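Local coordinates for protein EvdO1 (Micromonospora carbonacea, PDB 4XBZ) that probably catalyses an oxidative cyclization in orthosomycin biosynthesis, as a metal-dependent oxygenase of the phytanoyl-CoA dioxygenase family built on a double-stranded beta helix, at residues 123-128 / 299-304; 136-141 / 263-268; 144-149 / 255-260; 194-199 / 224-229; 281-286 / 319-324. One frame throughout, in Å; residues are numbered along the deposited sequence.

Contact 1 (123-128 / 299-304)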
# COMPACT_ATOMS: atom_id res chain seq x y z
N GLY A 123 -0.48 -2.50 20.12
CA GLY A 123 -0.23 -3.83 19.58
C GLY A 123 -1.48 -4.55 19.10
O GLY A 123 -1.45 -5.75 18.83
N HIS A 124 -2.58 -3.81 19.01
CA HIS A 124 -3.88 -4.35 18.60
C HIS A 124 -3.81 -4.99 17.21
O HIS A 124 -3.56 -4.29 16.22
CB HIS A 124 -4.94 -3.24 18.62
CG HIS A 124 -6.35 -3.72 18.48
ND1 HIS A 124 -6.77 -4.53 17.44
CD2 HIS A 124 -7.46 -3.47 19.23
CE1 HIS A 124 -8.07 -4.77 17.56
NE2 HIS A 124 -8.51 -4.14 18.64
N PRO A 125 -4.05 -6.31 17.14
CA PRO A 125 -3.82 -7.14 15.96
C PRO A 125 -4.71 -6.79 14.76
O PRO A 125 -4.27 -7.00 13.63
CB PRO A 125 -4.11 -8.56 16.46
CG PRO A 125 -5.09 -8.36 17.58
CD PRO A 125 -4.70 -7.07 18.23
N LEU A 126 -5.93 -6.28 14.98
CA LEU A 126 -6.76 -5.86 13.86
C LEU A 126 -6.21 -4.56 13.27
O LEU A 126 -6.12 -4.39 12.04
CB LEU A 126 -8.23 -5.68 14.28
CG LEU A 126 -9.00 -6.95 14.65
CD1 LEU A 126 -10.51 -6.68 14.79
CD2 LEU A 126 -8.75 -8.09 13.65
N LEU A 127 -5.83 -3.64 14.15
CA LEU A 127 -5.18 -2.40 13.73
C LEU A 127 -3.92 -2.68 12.89
O LEU A 127 -3.78 -2.20 11.76
CB LEU A 127 -4.84 -1.54 14.96
CG LEU A 127 -4.05 -0.25 14.76
CD1 LEU A 127 -4.68 0.64 13.71
CD2 LEU A 127 -3.89 0.51 16.10
N LEU A 128 -3.02 -3.50 13.44
CA LEU A 128 -1.74 -3.80 12.78
C LEU A 128 -1.87 -4.63 11.48
O LEU A 128 -1.11 -4.43 10.54
CB LEU A 128 -0.82 -4.51 13.76
CG LEU A 128 -0.44 -3.70 14.99
CD1 LEU A 128 0.30 -4.59 15.98
CD2 LEU A 128 0.43 -2.51 14.58
N GLY A 299 -6.43 -13.02 25.44
CA GLY A 299 -6.01 -14.37 25.10
C GLY A 299 -6.64 -14.99 23.85
O GLY A 299 -5.98 -15.72 23.12
N ASP A 300 -7.92 -14.70 23.60
CA ASP A 300 -8.61 -15.24 22.43
C ASP A 300 -8.14 -14.61 21.12
O ASP A 300 -8.53 -15.05 20.04
CB ASP A 300 -10.13 -15.05 22.57
CG ASP A 300 -10.82 -16.26 23.20
OD1 ASP A 300 -10.64 -17.39 22.69
OD2 ASP A 300 -11.54 -16.07 24.21
N GLU A 301 -7.31 -13.57 21.23
CA GLU A 301 -6.83 -12.84 20.06
C GLU A 301 -5.75 -13.60 19.31
O GLU A 301 -4.86 -14.19 19.93
CB GLU A 301 -6.29 -11.47 20.47
CG GLU A 301 -7.27 -10.35 20.32
CD GLU A 301 -6.70 -9.02 20.76
OE1 GLU A 301 -7.48 -8.05 20.83
OE2 GLU A 301 -5.48 -8.95 21.02
N GLU A 302 -5.82 -13.56 17.98
CA GLU A 302 -4.72 -14.00 17.14
C GLU A 302 -3.74 -12.83 16.94
O GLU A 302 -3.96 -11.95 16.11
CB GLU A 302 -5.24 -14.50 15.79
CG GLU A 302 -4.17 -15.13 14.91
CD GLU A 302 -3.23 -16.04 15.68
OE1 GLU A 302 -3.69 -17.09 16.19
OE2 GLU A 302 -2.03 -15.71 15.78
N PRO A 303 -2.64 -12.84 17.71
CA PRO A 303 -1.71 -11.71 17.80
C PRO A 303 -0.97 -11.43 16.50
O PRO A 303 -0.62 -12.37 15.76
CB PRO A 303 -0.72 -12.15 18.89
CG PRO A 303 -0.79 -13.64 18.89
CD PRO A 303 -2.19 -14.01 18.49
N PHE A 304 -0.74 -10.15 16.22
CA PHE A 304 -0.05 -9.74 15.00
C PHE A 304 1.35 -10.35 14.88
O PHE A 304 2.16 -10.29 15.82
CB PHE A 304 0.03 -8.22 14.90
CG PHE A 304 0.71 -7.73 13.65
CD1 PHE A 304 0.18 -8.01 12.39
CD2 PHE A 304 1.87 -6.98 13.72
CE1 PHE A 304 0.79 -7.56 11.24
CE2 PHE A 304 2.49 -6.52 12.56
CZ PHE A 304 1.95 -6.82 11.33
O HOH W 1 -1.09 -8.34 18.25
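L128 lays its CB over one face of the F304 ring, 3.7 Å from the ring centroid and 19° off the ring normal, which meets the geometry of a CH-pi contact. The F304 ring reaches that place because CG stands anti to the backbone N (chi1 -179°), and the two side chains cross at about a right angle. CD1 of the same leucine lies above the same face, over its CG/CD2 rim, 3.6 Å from F304 CD2. P125, one turn earlier in helix 125-134, meets the backbone of the loop instead: its CB lies 3.4 Å from E302 O and 3.7 Å from F304 N. The other end of the proline ring is crossed by the E301 side chain, extended beyond CG, whose OE2 passes 3.5 Å from P125 CD. That carboxylate has its strongest partner elsewhere, in a salt bridge to R292 of helix 275-293. One water bridges the segments, donating to G123 O and accepting from F304 N, both at 2.7 Å. Just before the helix, H124 acts as N-cap: its ND1 accepts from L126 N at 3.1 Å, with the donor in the ring plane. No direct hydrogen bond crosses between the segments. The chemistry therefore implies attachment by apolar contact and one water, while the charge of E301 is committed to R292 and ties the loop to a second helix.

Contact 2 (136-141 / 263-268)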
# COMPACT_ATOMS: atom_id res chain seq x y z
N GLY A 136 2.32 -1.77 4.43
CA GLY A 136 3.26 -2.82 4.07
C GLY A 136 3.84 -3.58 5.26
O GLY A 136 3.67 -3.18 6.43
N PRO A 137 4.54 -4.69 4.97
CA PRO A 137 5.13 -5.62 5.94
C PRO A 137 6.28 -5.02 6.77
O PRO A 137 6.60 -5.58 7.82
CB PRO A 137 5.64 -6.76 5.05
CG PRO A 137 5.93 -6.09 3.72
CD PRO A 137 4.81 -5.10 3.58
N ASN A 138 6.87 -3.91 6.34
CA ASN A 138 7.96 -3.29 7.11
C ASN A 138 7.49 -2.08 7.89
O ASN A 138 8.28 -1.17 8.17
CB ASN A 138 9.12 -2.86 6.20
CG ASN A 138 9.53 -3.94 5.21
OD1 ASN A 138 9.64 -5.11 5.56
ND2 ASN A 138 9.74 -3.54 3.96
N LEU A 139 6.20 -2.04 8.21
CA LEU A 139 5.64 -0.92 8.96
C LEU A 139 6.36 -0.70 10.29
O LEU A 139 6.74 -1.64 10.99
CB LEU A 139 4.15 -1.14 9.22
CG LEU A 139 3.78 -2.16 10.29
CD1 LEU A 139 3.04 -1.47 11.45
CD2 LEU A 139 2.94 -3.27 9.69
N ILE A 140 6.58 0.56 10.63
CA ILE A 140 6.98 0.88 11.99
C ILE A 140 6.08 1.98 12.54
O ILE A 140 5.57 2.81 11.78
CB ILE A 140 8.45 1.31 12.07
CG1 ILE A 140 8.72 2.53 11.19
CG2 ILE A 140 9.37 0.16 11.69
CD1 ILE A 140 9.83 3.44 11.75
N PRO A 141 5.84 1.98 13.86
CA PRO A 141 5.10 3.06 14.52
C PRO A 141 5.98 4.30 14.75
O PRO A 141 7.13 4.16 15.19
CB PRO A 141 4.69 2.44 15.85
CG PRO A 141 5.82 1.43 16.14
CD PRO A 141 6.19 0.88 14.79
N PRO A 263 6.62 3.17 6.28
CA PRO A 263 7.43 1.99 5.95
C PRO A 263 8.88 2.14 6.42
O PRO A 263 9.43 3.24 6.30
CB PRO A 263 7.34 1.92 4.41
CG PRO A 263 6.09 2.72 4.07
CD PRO A 263 6.11 3.84 5.07
N ALA A 264 9.47 1.08 6.95
CA ALA A 264 10.88 1.11 7.37
C ALA A 264 11.84 1.51 6.24
O ALA A 264 12.77 2.29 6.46
CB ALA A 264 11.30 -0.23 7.96
N GLU A 265 11.62 0.99 5.04
CA GLU A 265 12.56 1.28 3.96
C GLU A 265 12.45 2.74 3.53
O GLU A 265 13.39 3.30 2.98
CB GLU A 265 12.35 0.35 2.75
CG GLU A 265 11.11 0.67 1.90
CD GLU A 265 9.87 -0.03 2.40
OE1 GLU A 265 9.88 -0.55 3.54
OE2 GLU A 265 8.87 -0.06 1.65
N VAL A 266 11.30 3.37 3.77
CA VAL A 266 11.13 4.77 3.43
C VAL A 266 11.87 5.65 4.43
O VAL A 266 12.57 6.59 4.04
CB VAL A 266 9.63 5.17 3.38
CG1 VAL A 266 9.45 6.71 3.44
CG2 VAL A 266 8.93 4.55 2.15
N GLU A 267 11.72 5.34 5.72
CA GLU A 267 12.46 6.04 6.76
C GLU A 267 13.96 5.86 6.56
O GLU A 267 14.73 6.82 6.63
CB GLU A 267 12.07 5.56 8.16
CG GLU A 267 10.88 6.32 8.77
CD GLU A 267 11.28 7.62 9.43
OE1 GLU A 267 12.49 7.92 9.49
OE2 GLU A 267 10.39 8.35 9.89
N TRP A 268 14.35 4.62 6.30
CA TRP A 268 15.74 4.30 6.08
C TRP A 268 16.38 5.21 5.04
O TRP A 268 17.45 5.74 5.29
CB TRP A 268 15.88 2.83 5.70
CG TRP A 268 17.24 2.43 5.24
CD1 TRP A 268 18.43 2.61 5.90
CD2 TRP A 268 17.56 1.76 4.01
NE1 TRP A 268 19.46 2.10 5.15
CE2 TRP A 268 18.95 1.57 3.99
CE3 TRP A 268 16.79 1.29 2.93
CZ2 TRP A 268 19.60 0.94 2.92
CZ3 TRP A 268 17.43 0.67 1.87
CH2 TRP A 268 18.82 0.50 1.87
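Two hydrogen bonds join N138 to the start of helix 264-270. A264 N donates to N138 O at 2.8 Å, with the donor well above the carbonyl plane. From the side chain, N138 ND2 gives a straighter bond to E265 OE1, 3.0 Å long with 164° at the hydrogen. E265 OE1 lies close to the amide plane of N138, whereas ND2 meets the carboxylate from above its plane, the planes being 85° apart. E265 turns back to receive it because CG sits between backbone N and carbonyl carbon (chi1 75°) and the chain bends again at chi2. The other end of the amide, N138 OD1, accepts from A309 N.

Beside these bonds lie apolar contacts. A264 CB packs 3.8 Å from N138 CB and 4.2 Å from I140 CG2, while I140 CD1 reaches E267 CG.

In the backbone, L139 and P263 form an antiparallel non-hydrogen-bonded pair whose side chains diverge, where strand 256-263 gives way to the helix. Y202 of the second subunit packs on N138 and E265. With both ends of its amide engaged, N138 is probably held against rotation; its N-H probably offsets part of the charge on buried E265, whose OE2 makes a long, weak ion pair with R177.

Contact 3 (144-149 / 255-260)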
# COMPACT_ATOMS: atom_id res chain seq x y z
N ASP A 144 3.14 8.90 18.28
CA ASP A 144 2.01 8.38 19.04
C ASP A 144 1.59 9.45 20.06
O ASP A 144 2.41 10.01 20.78
CB ASP A 144 2.33 7.03 19.71
CG ASP A 144 3.14 7.16 21.02
OD1 ASP A 144 2.52 7.42 22.07
OD2 ASP A 144 4.39 6.98 21.00
N SER A 145 0.29 9.74 20.11
CA SER A 145 -0.17 10.85 20.95
C SER A 145 -1.67 10.79 21.18
O SER A 145 -2.37 10.03 20.53
CB SER A 145 0.19 12.20 20.30
OG SER A 145 -0.41 12.33 19.02
N MET A 146 -2.15 11.61 22.11
CA MET A 146 -3.57 11.82 22.23
C MET A 146 -3.87 13.29 22.01
O MET A 146 -3.17 14.16 22.54
CB MET A 146 -4.09 11.36 23.58
CG MET A 146 -5.60 11.36 23.67
SD MET A 146 -6.19 10.76 25.26
CE MET A 146 -5.49 12.01 26.33
N VAL A 147 -4.90 13.54 21.20
CA VAL A 147 -5.38 14.90 20.95
C VAL A 147 -6.80 15.03 21.47
O VAL A 147 -7.61 14.10 21.35
CB VAL A 147 -5.33 15.26 19.45
CG1 VAL A 147 -5.82 16.69 19.22
CG2 VAL A 147 -3.91 15.11 18.91
N PHE A 148 -7.10 16.19 22.04
CA PHE A 148 -8.40 16.45 22.65
C PHE A 148 -8.61 17.95 22.63
O PHE A 148 -7.65 18.71 22.70
CB PHE A 148 -8.46 15.91 24.08
CG PHE A 148 -7.25 16.29 24.90
CD1 PHE A 148 -6.07 15.56 24.79
CD2 PHE A 148 -7.28 17.40 25.72
CE1 PHE A 148 -4.94 15.92 25.51
CE2 PHE A 148 -6.16 17.77 26.45
CZ PHE A 148 -4.98 17.03 26.34
N LYS A 149 -9.86 18.41 22.52
CA LYS A 149 -10.03 19.85 22.52
C LYS A 149 -10.62 20.37 23.82
O LYS A 149 -10.97 19.61 24.73
CB LYS A 149 -10.89 20.28 21.34
CG LYS A 149 -12.09 19.43 21.09
CD LYS A 149 -12.63 19.70 19.69
CE LYS A 149 -11.52 19.60 18.65
NZ LYS A 149 -12.05 19.55 17.27
N ARG A 255 -11.76 13.40 22.43
CA ARG A 255 -10.42 12.84 22.56
C ARG A 255 -10.15 11.81 21.46
O ARG A 255 -10.95 10.88 21.25
CB ARG A 255 -10.25 12.21 23.95
CG ARG A 255 -10.60 13.13 25.13
CD ARG A 255 -10.84 12.33 26.40
NE ARG A 255 -11.97 11.40 26.29
CZ ARG A 255 -12.15 10.35 27.07
NH1 ARG A 255 -11.27 10.08 28.03
NH2 ARG A 255 -13.20 9.54 26.89
N VAL A 256 -9.02 11.97 20.78
CA VAL A 256 -8.57 11.01 19.78
C VAL A 256 -7.11 10.60 20.02
O VAL A 256 -6.24 11.45 20.19
CB VAL A 256 -8.69 11.57 18.35
CG1 VAL A 256 -8.16 10.55 17.33
CG2 VAL A 256 -10.13 11.95 18.03
N ILE A 257 -6.86 9.29 20.04
CA ILE A 257 -5.51 8.75 20.12
C ILE A 257 -4.98 8.49 18.71
O ILE A 257 -5.60 7.73 17.96
CB ILE A 257 -5.48 7.45 20.95
CG1 ILE A 257 -5.60 7.75 22.43
CG2 ILE A 257 -4.19 6.68 20.70
CD1 ILE A 257 -5.73 6.51 23.28
N TYR A 258 -3.87 9.14 18.36
CA TYR A 258 -3.28 9.04 17.02
C TYR A 258 -1.99 8.25 17.04
O TYR A 258 -1.02 8.61 17.72
CB TYR A 258 -2.98 10.42 16.41
CG TYR A 258 -4.20 11.19 15.95
CD1 TYR A 258 -4.80 10.92 14.72
CD2 TYR A 258 -4.75 12.19 16.75
CE1 TYR A 258 -5.93 11.62 14.29
CE2 TYR A 258 -5.88 12.89 16.33
CZ TYR A 258 -6.47 12.60 15.10
OH TYR A 258 -7.60 13.30 14.70
N PHE A 259 -1.98 7.17 16.25
CA PHE A 259 -0.78 6.43 15.89
C PHE A 259 -0.41 6.68 14.42
O PHE A 259 -1.19 6.30 13.54
CB PHE A 259 -0.99 4.93 16.07
CG PHE A 259 -1.31 4.51 17.47
CD1 PHE A 259 -0.94 5.28 18.56
CD2 PHE A 259 -1.95 3.29 17.69
CE1 PHE A 259 -1.23 4.86 19.85
CE2 PHE A 259 -2.24 2.86 18.97
CZ PHE A 259 -1.89 3.64 20.05
N GLU A 260 0.75 7.27 14.13
CA GLU A 260 1.27 7.27 12.75
C GLU A 260 2.16 6.06 12.46
O GLU A 260 2.85 5.54 13.34
CB GLU A 260 2.06 8.53 12.41
CG GLU A 260 2.33 8.65 10.89
CD GLU A 260 3.48 9.61 10.53
OE1 GLU A 260 4.68 9.23 10.68
OE2 GLU A 260 3.19 10.73 10.06
O HOH W 2 0.62 11.01 17.19
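S145 and Y258 exchange two backbone hydrogen bonds, S145 N to Y258 O at 3.0 Å and Y258 N to S145 O at 2.8 Å. V147 and V256 do the same more tightly: V147 N reaches V256 O at 2.7 Å and V256 N reaches V147 O at 2.6 Å, the latter with 176° at the hydrogen. All four carbonyl oxygens also receive a CA-H from the opposite strand, as D144 CA does toward Y258 O. That oxygen has a third partner, a water that donates to it and is hydrogen-bonded to S145 OG. Between the hydrogen-bonded pairs, M146 and I257 form a non-hydrogen-bonded pair, with M146 CG 3.8 Å from I257 CG1.

Polar side chains find partners outside the pairing: D144 OD1 accepts from V112 N, and R255 NE makes a salt bridge to D186. On the opposite face, the one carrying S145, V147, V256 and Y258, V256 CG1 stands 3.4 Å above the plane of the Y258 ring, toward its rim, while V147 CB meets the ring edge. Replacing Y258 with an alanine would probably leave V147 CG2 and V256 CG1 without the ring they pack against and open a gap on this face. The Y258 side chain lies about 6 Å from the nickel ion held by H160, D162 and H244.

With an angle of 157° between their directions, these neighbouring antiparallel strands belong to the larger sheet of the double-stranded beta helix, the fold of this oxygenase family.

Contact 4 (194-199 / 224-229)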
# COMPACT_ATOMS: atom_id res chain seq x y z
N VAL A 194 -13.97 15.71 12.13
CA VAL A 194 -12.97 16.03 11.11
C VAL A 194 -13.59 16.01 9.73
O VAL A 194 -14.44 15.17 9.43
CB VAL A 194 -11.79 15.02 11.10
CG1 VAL A 194 -10.68 15.50 10.18
CG2 VAL A 194 -11.26 14.79 12.50
N TRP A 195 -13.15 16.93 8.87
CA TRP A 195 -13.57 16.92 7.47
C TRP A 195 -12.33 16.76 6.59
O TRP A 195 -11.23 17.17 6.95
CB TRP A 195 -14.33 18.20 7.10
CG TRP A 195 -15.63 18.39 7.85
CD1 TRP A 195 -15.77 18.75 9.16
CD2 TRP A 195 -16.96 18.25 7.33
NE1 TRP A 195 -17.10 18.83 9.48
CE2 TRP A 195 -17.85 18.53 8.38
CE3 TRP A 195 -17.48 17.91 6.08
CZ2 TRP A 195 -19.24 18.48 8.23
CZ3 TRP A 195 -18.86 17.85 5.93
CH2 TRP A 195 -19.72 18.14 6.99
N CYS A 196 -12.50 16.16 5.43
CA CYS A 196 -11.35 16.05 4.55
C CYS A 196 -11.76 16.14 3.10
O CYS A 196 -12.93 15.92 2.76
CB CYS A 196 -10.61 14.75 4.81
SG CYS A 196 -11.62 13.33 4.57
N ILE A 197 -10.80 16.47 2.24
CA ILE A 197 -11.05 16.49 0.81
C ILE A 197 -10.52 15.21 0.16
O ILE A 197 -9.31 15.05 -0.02
CB ILE A 197 -10.42 17.72 0.14
CG1 ILE A 197 -11.02 18.99 0.76
CG2 ILE A 197 -10.65 17.68 -1.38
CD1 ILE A 197 -10.31 20.25 0.39
N PRO A 198 -11.43 14.29 -0.17
CA PRO A 198 -11.06 13.02 -0.81
C PRO A 198 -10.14 13.24 -2.02
O PRO A 198 -10.33 14.21 -2.75
CB PRO A 198 -12.40 12.43 -1.26
CG PRO A 198 -13.43 13.11 -0.43
CD PRO A 198 -12.90 14.47 -0.09
N GLU A 199 -9.14 12.38 -2.18
CA GLU A 199 -8.24 12.41 -3.33
C GLU A 199 -7.32 13.63 -3.37
O GLU A 199 -6.53 13.77 -4.31
CB GLU A 199 -9.02 12.32 -4.65
CG GLU A 199 -9.99 11.17 -4.73
CD GLU A 199 -10.66 11.05 -6.09
OE1 GLU A 199 -10.50 11.97 -6.92
OE2 GLU A 199 -11.32 10.03 -6.35
N GLY A 224 -17.35 20.00 -1.17
CA GLY A 224 -16.29 19.22 -1.78
C GLY A 224 -15.53 18.44 -0.73
O GLY A 224 -14.62 17.69 -1.06
N ALA A 225 -15.89 18.65 0.54
CA ALA A 225 -15.32 17.89 1.65
C ALA A 225 -16.31 16.86 2.20
O ALA A 225 -17.51 16.96 2.01
CB ALA A 225 -14.89 18.84 2.77
N VAL A 226 -15.79 15.84 2.87
CA VAL A 226 -16.67 14.86 3.49
C VAL A 226 -16.34 14.77 4.97
O VAL A 226 -15.19 14.97 5.37
CB VAL A 226 -16.54 13.47 2.83
CG1 VAL A 226 -17.13 13.50 1.44
CG2 VAL A 226 -15.09 13.04 2.77
N PRO A 227 -17.36 14.51 5.80
CA PRO A 227 -17.14 14.47 7.24
C PRO A 227 -16.78 13.07 7.71
O PRO A 227 -17.19 12.06 7.12
CB PRO A 227 -18.49 14.91 7.81
CG PRO A 227 -19.48 14.36 6.80
CD PRO A 227 -18.79 14.32 5.45
N ALA A 228 -16.01 13.03 8.78
CA ALA A 228 -15.64 11.77 9.38
C ALA A 228 -16.48 11.54 10.63
O ALA A 228 -16.08 11.92 11.73
CB ALA A 228 -14.16 11.78 9.70
N VAL A 229 -17.64 10.89 10.46
CA VAL A 229 -18.62 10.77 11.55
C VAL A 229 -18.42 9.50 12.38
O VAL A 229 -18.61 8.38 11.91
CB VAL A 229 -20.07 10.80 11.01
CG1 VAL A 229 -21.07 10.60 12.16
CG2 VAL A 229 -20.33 12.12 10.29
O HOH W 3 -13.96 13.13 12.88
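W195 and P227 form a non-hydrogen-bonded pair on one face of the smaller antiparallel sheet of the double-stranded beta helix, where strand 194-196 pairs with the outermost strand, 226-228. P227 CB sits over the six-membered ring of W195, 3.4 Å from its centroid and only 5° off the normal, a close CH-pi contact. The indole reaches across the strand because its CG stands anti to the carbonyl carbon (chi1 -63°), and it crosses the proline obliquely. W220 meets W195 edge-to-face. A glycine in place of W195 would probably leave P227 CB without its aromatic face and W220 without its ring partner.

The other face carries C196 and V226. Here C196 SG lies 3.9 Å from V226 CG2, and the same methyl comes within 3.6 Å of P198 CG, the proline and valine side chains also slanting across each other.

Between the two faces, C196 and V226 make a reciprocal pair of backbone bonds, both 2.9 Å: C196 N to V226 O and V226 N to C196 O. A228 N adds a third, to V194 O. At this end of the pairing a water spans the strands, accepting from V194 N and donating to A228 O, each at 2.7 Å.

Contact 5 (281-286 / 319-324)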
# COMPACT_ATOMS: atom_id res chain seq x y z
N LYS A 281 11.94 1.58 17.32
CA LYS A 281 10.48 1.53 17.22
C LYS A 281 9.99 0.12 16.90
O LYS A 281 8.90 -0.26 17.33
CB LYS A 281 9.97 2.53 16.18
CG LYS A 281 10.32 3.97 16.53
CD LYS A 281 10.09 4.27 18.03
CE LYS A 281 8.60 4.14 18.46
NZ LYS A 281 7.77 5.34 18.14
N GLN A 282 10.80 -0.66 16.19
CA GLN A 282 10.48 -2.07 15.99
C GLN A 282 10.42 -2.78 17.34
O GLN A 282 9.56 -3.63 17.56
CB GLN A 282 11.51 -2.74 15.07
CG GLN A 282 11.34 -2.39 13.59
CD GLN A 282 12.45 -2.95 12.72
OE1 GLN A 282 13.62 -2.95 13.09
NE2 GLN A 282 12.08 -3.42 11.54
N GLN A 283 11.35 -2.43 18.22
CA GLN A 283 11.38 -2.98 19.57
C GLN A 283 10.14 -2.55 20.36
O GLN A 283 9.56 -3.34 21.10
CB GLN A 283 12.65 -2.56 20.32
CG GLN A 283 13.97 -3.18 19.86
CD GLN A 283 15.04 -3.06 20.95
OE1 GLN A 283 14.87 -3.60 22.04
NE2 GLN A 283 16.10 -2.32 20.67
N VAL A 284 9.76 -1.28 20.20
CA VAL A 284 8.51 -0.78 20.77
C VAL A 284 7.31 -1.63 20.26
O VAL A 284 6.50 -2.11 21.06
CB VAL A 284 8.27 0.71 20.41
CG1 VAL A 284 6.88 1.16 20.86
CG2 VAL A 284 9.35 1.58 20.99
N LEU A 285 7.24 -1.83 18.95
CA LEU A 285 6.14 -2.60 18.36
C LEU A 285 6.07 -4.02 18.92
O LEU A 285 5.00 -4.52 19.30
CB LEU A 285 6.27 -2.66 16.83
CG LEU A 285 5.08 -3.29 16.10
CD1 LEU A 285 3.85 -2.47 16.36
CD2 LEU A 285 5.31 -3.41 14.59
N ARG A 286 7.23 -4.68 18.97
CA ARG A 286 7.28 -6.06 19.44
C ARG A 286 6.99 -6.12 20.94
O ARG A 286 6.37 -7.06 21.42
CB ARG A 286 8.65 -6.69 19.13
CG ARG A 286 8.97 -6.71 17.64
CD ARG A 286 10.34 -7.29 17.37
NE ARG A 286 10.26 -8.73 17.21
CZ ARG A 286 10.84 -9.59 18.02
NH1 ARG A 286 11.56 -9.16 19.05
NH2 ARG A 286 10.72 -10.90 17.80
N PRO A 319 20.79 -2.64 22.52
CA PRO A 319 20.40 -3.38 23.72
C PRO A 319 18.92 -3.19 24.05
O PRO A 319 18.32 -2.21 23.60
CB PRO A 319 21.29 -2.77 24.81
CG PRO A 319 21.75 -1.44 24.24
CD PRO A 319 21.87 -1.67 22.78
N GLU A 320 18.35 -4.12 24.82
CA GLU A 320 16.93 -4.09 25.18
C GLU A 320 16.46 -2.70 25.61
O GLU A 320 17.04 -2.09 26.52
CB GLU A 320 16.65 -5.08 26.32
CG GLU A 320 16.93 -6.53 25.98
CD GLU A 320 16.12 -7.02 24.81
OE1 GLU A 320 14.87 -6.98 24.88
OE2 GLU A 320 16.73 -7.46 23.81
N ILE A 321 15.42 -2.20 24.96
CA ILE A 321 14.89 -0.89 25.31
C ILE A 321 14.29 -0.97 26.71
O ILE A 321 13.69 -1.99 27.09
CB ILE A 321 13.84 -0.39 24.28
CG1 ILE A 321 12.66 -1.37 24.18
CG2 ILE A 321 14.48 -0.16 22.92
CD1 ILE A 321 11.50 -0.84 23.36
N ASP A 322 14.47 0.11 27.47
CA ASP A 322 13.92 0.20 28.82
C ASP A 322 12.77 1.20 28.86
O ASP A 322 12.34 1.62 29.93
CB ASP A 322 15.01 0.60 29.83
CG ASP A 322 15.74 1.90 29.45
OD1 ASP A 322 15.23 2.67 28.62
OD2 ASP A 322 16.83 2.15 30.00
N THR A 323 12.29 1.60 27.68
CA THR A 323 11.24 2.61 27.57
C THR A 323 10.51 2.52 26.23
O THR A 323 11.00 1.91 25.28
CB THR A 323 11.81 4.02 27.71
OG1 THR A 323 10.76 4.98 27.55
CG2 THR A 323 12.89 4.28 26.66
N LEU A 324 9.32 3.11 26.17
CA LEU A 324 8.57 3.14 24.93
C LEU A 324 8.61 4.54 24.33
O LEU A 324 7.96 4.81 23.33
CB LEU A 324 7.12 2.70 25.16
CG LEU A 324 6.95 1.27 25.67
CD1 LEU A 324 5.50 0.85 25.65
CD2 LEU A 324 7.77 0.30 24.83
O HOH W 4 8.42 6.74 21.12
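Q283 sets CG anti to its carbonyl carbon (chi1 -71°) and runs extended beyond it, whereas I321 holds CG1 between its backbone N and carbonyl carbon (chi1 59°); together these torsions send the two side chains past each other in opposite directions. The overlap is close along its length. I321 CG2 lies 3.5 Å from Q283 NE2, while I321 CD1 returns to the root of the glutamine, 3.7 Å from Q283 CB. At the end of the side chain, Q283 OE1 accepts from I321 N at 3.3 Å. The bond is long and somewhat bent, and the donor stands 36° above the carbonyl plane. One isoleucine is therefore held by its N-H and by its side chain against the same glutamine.

V284 continues the apolar strip. Its CG2 meets I321 CD1 at 4.0 Å, the side chains crossing at about a right angle, and its CG1 faces L324 CD2 at 4.2 Å. F326 packs against both V284 and I321. Beyond L324, a water donates to L324 O at 3.0 Å and takes only a weak bond from K281 NZ. D113 accepts from L324 N, linking this loop to helix 111-114 as well. The arrangement is that of an irregular C-terminal segment lying against helix 275-293, joined by one side-chain-to-backbone bond and a row of aliphatic contacts, well away from the metal site.

How the contacts relate
From the N terminus, 123-128 opens contact 1, which closes at 299-304 and holds that loop to helix 125-134; contacts 2, 3 and 4 nest within it. Contact 2 encloses contact 3, and contact 3 encloses contact 4. Contacts 2 and 3 join strands 139-147 and 256-263 of the larger sheet, contact 2 at the start of helix 264-270; contact 4 joins two strands at the edge of the smaller sheet, about 35 Å from contact 5, centre to centre. Contact 5 follows these three in series but crosses contact 1, because 281-286 precedes 299-304, and holds a C-terminal loop to helix 275-293. L128 touches L285, L139 packs on F304, and P141 O probably accepts a weak hydrogen bond from K281 NZ.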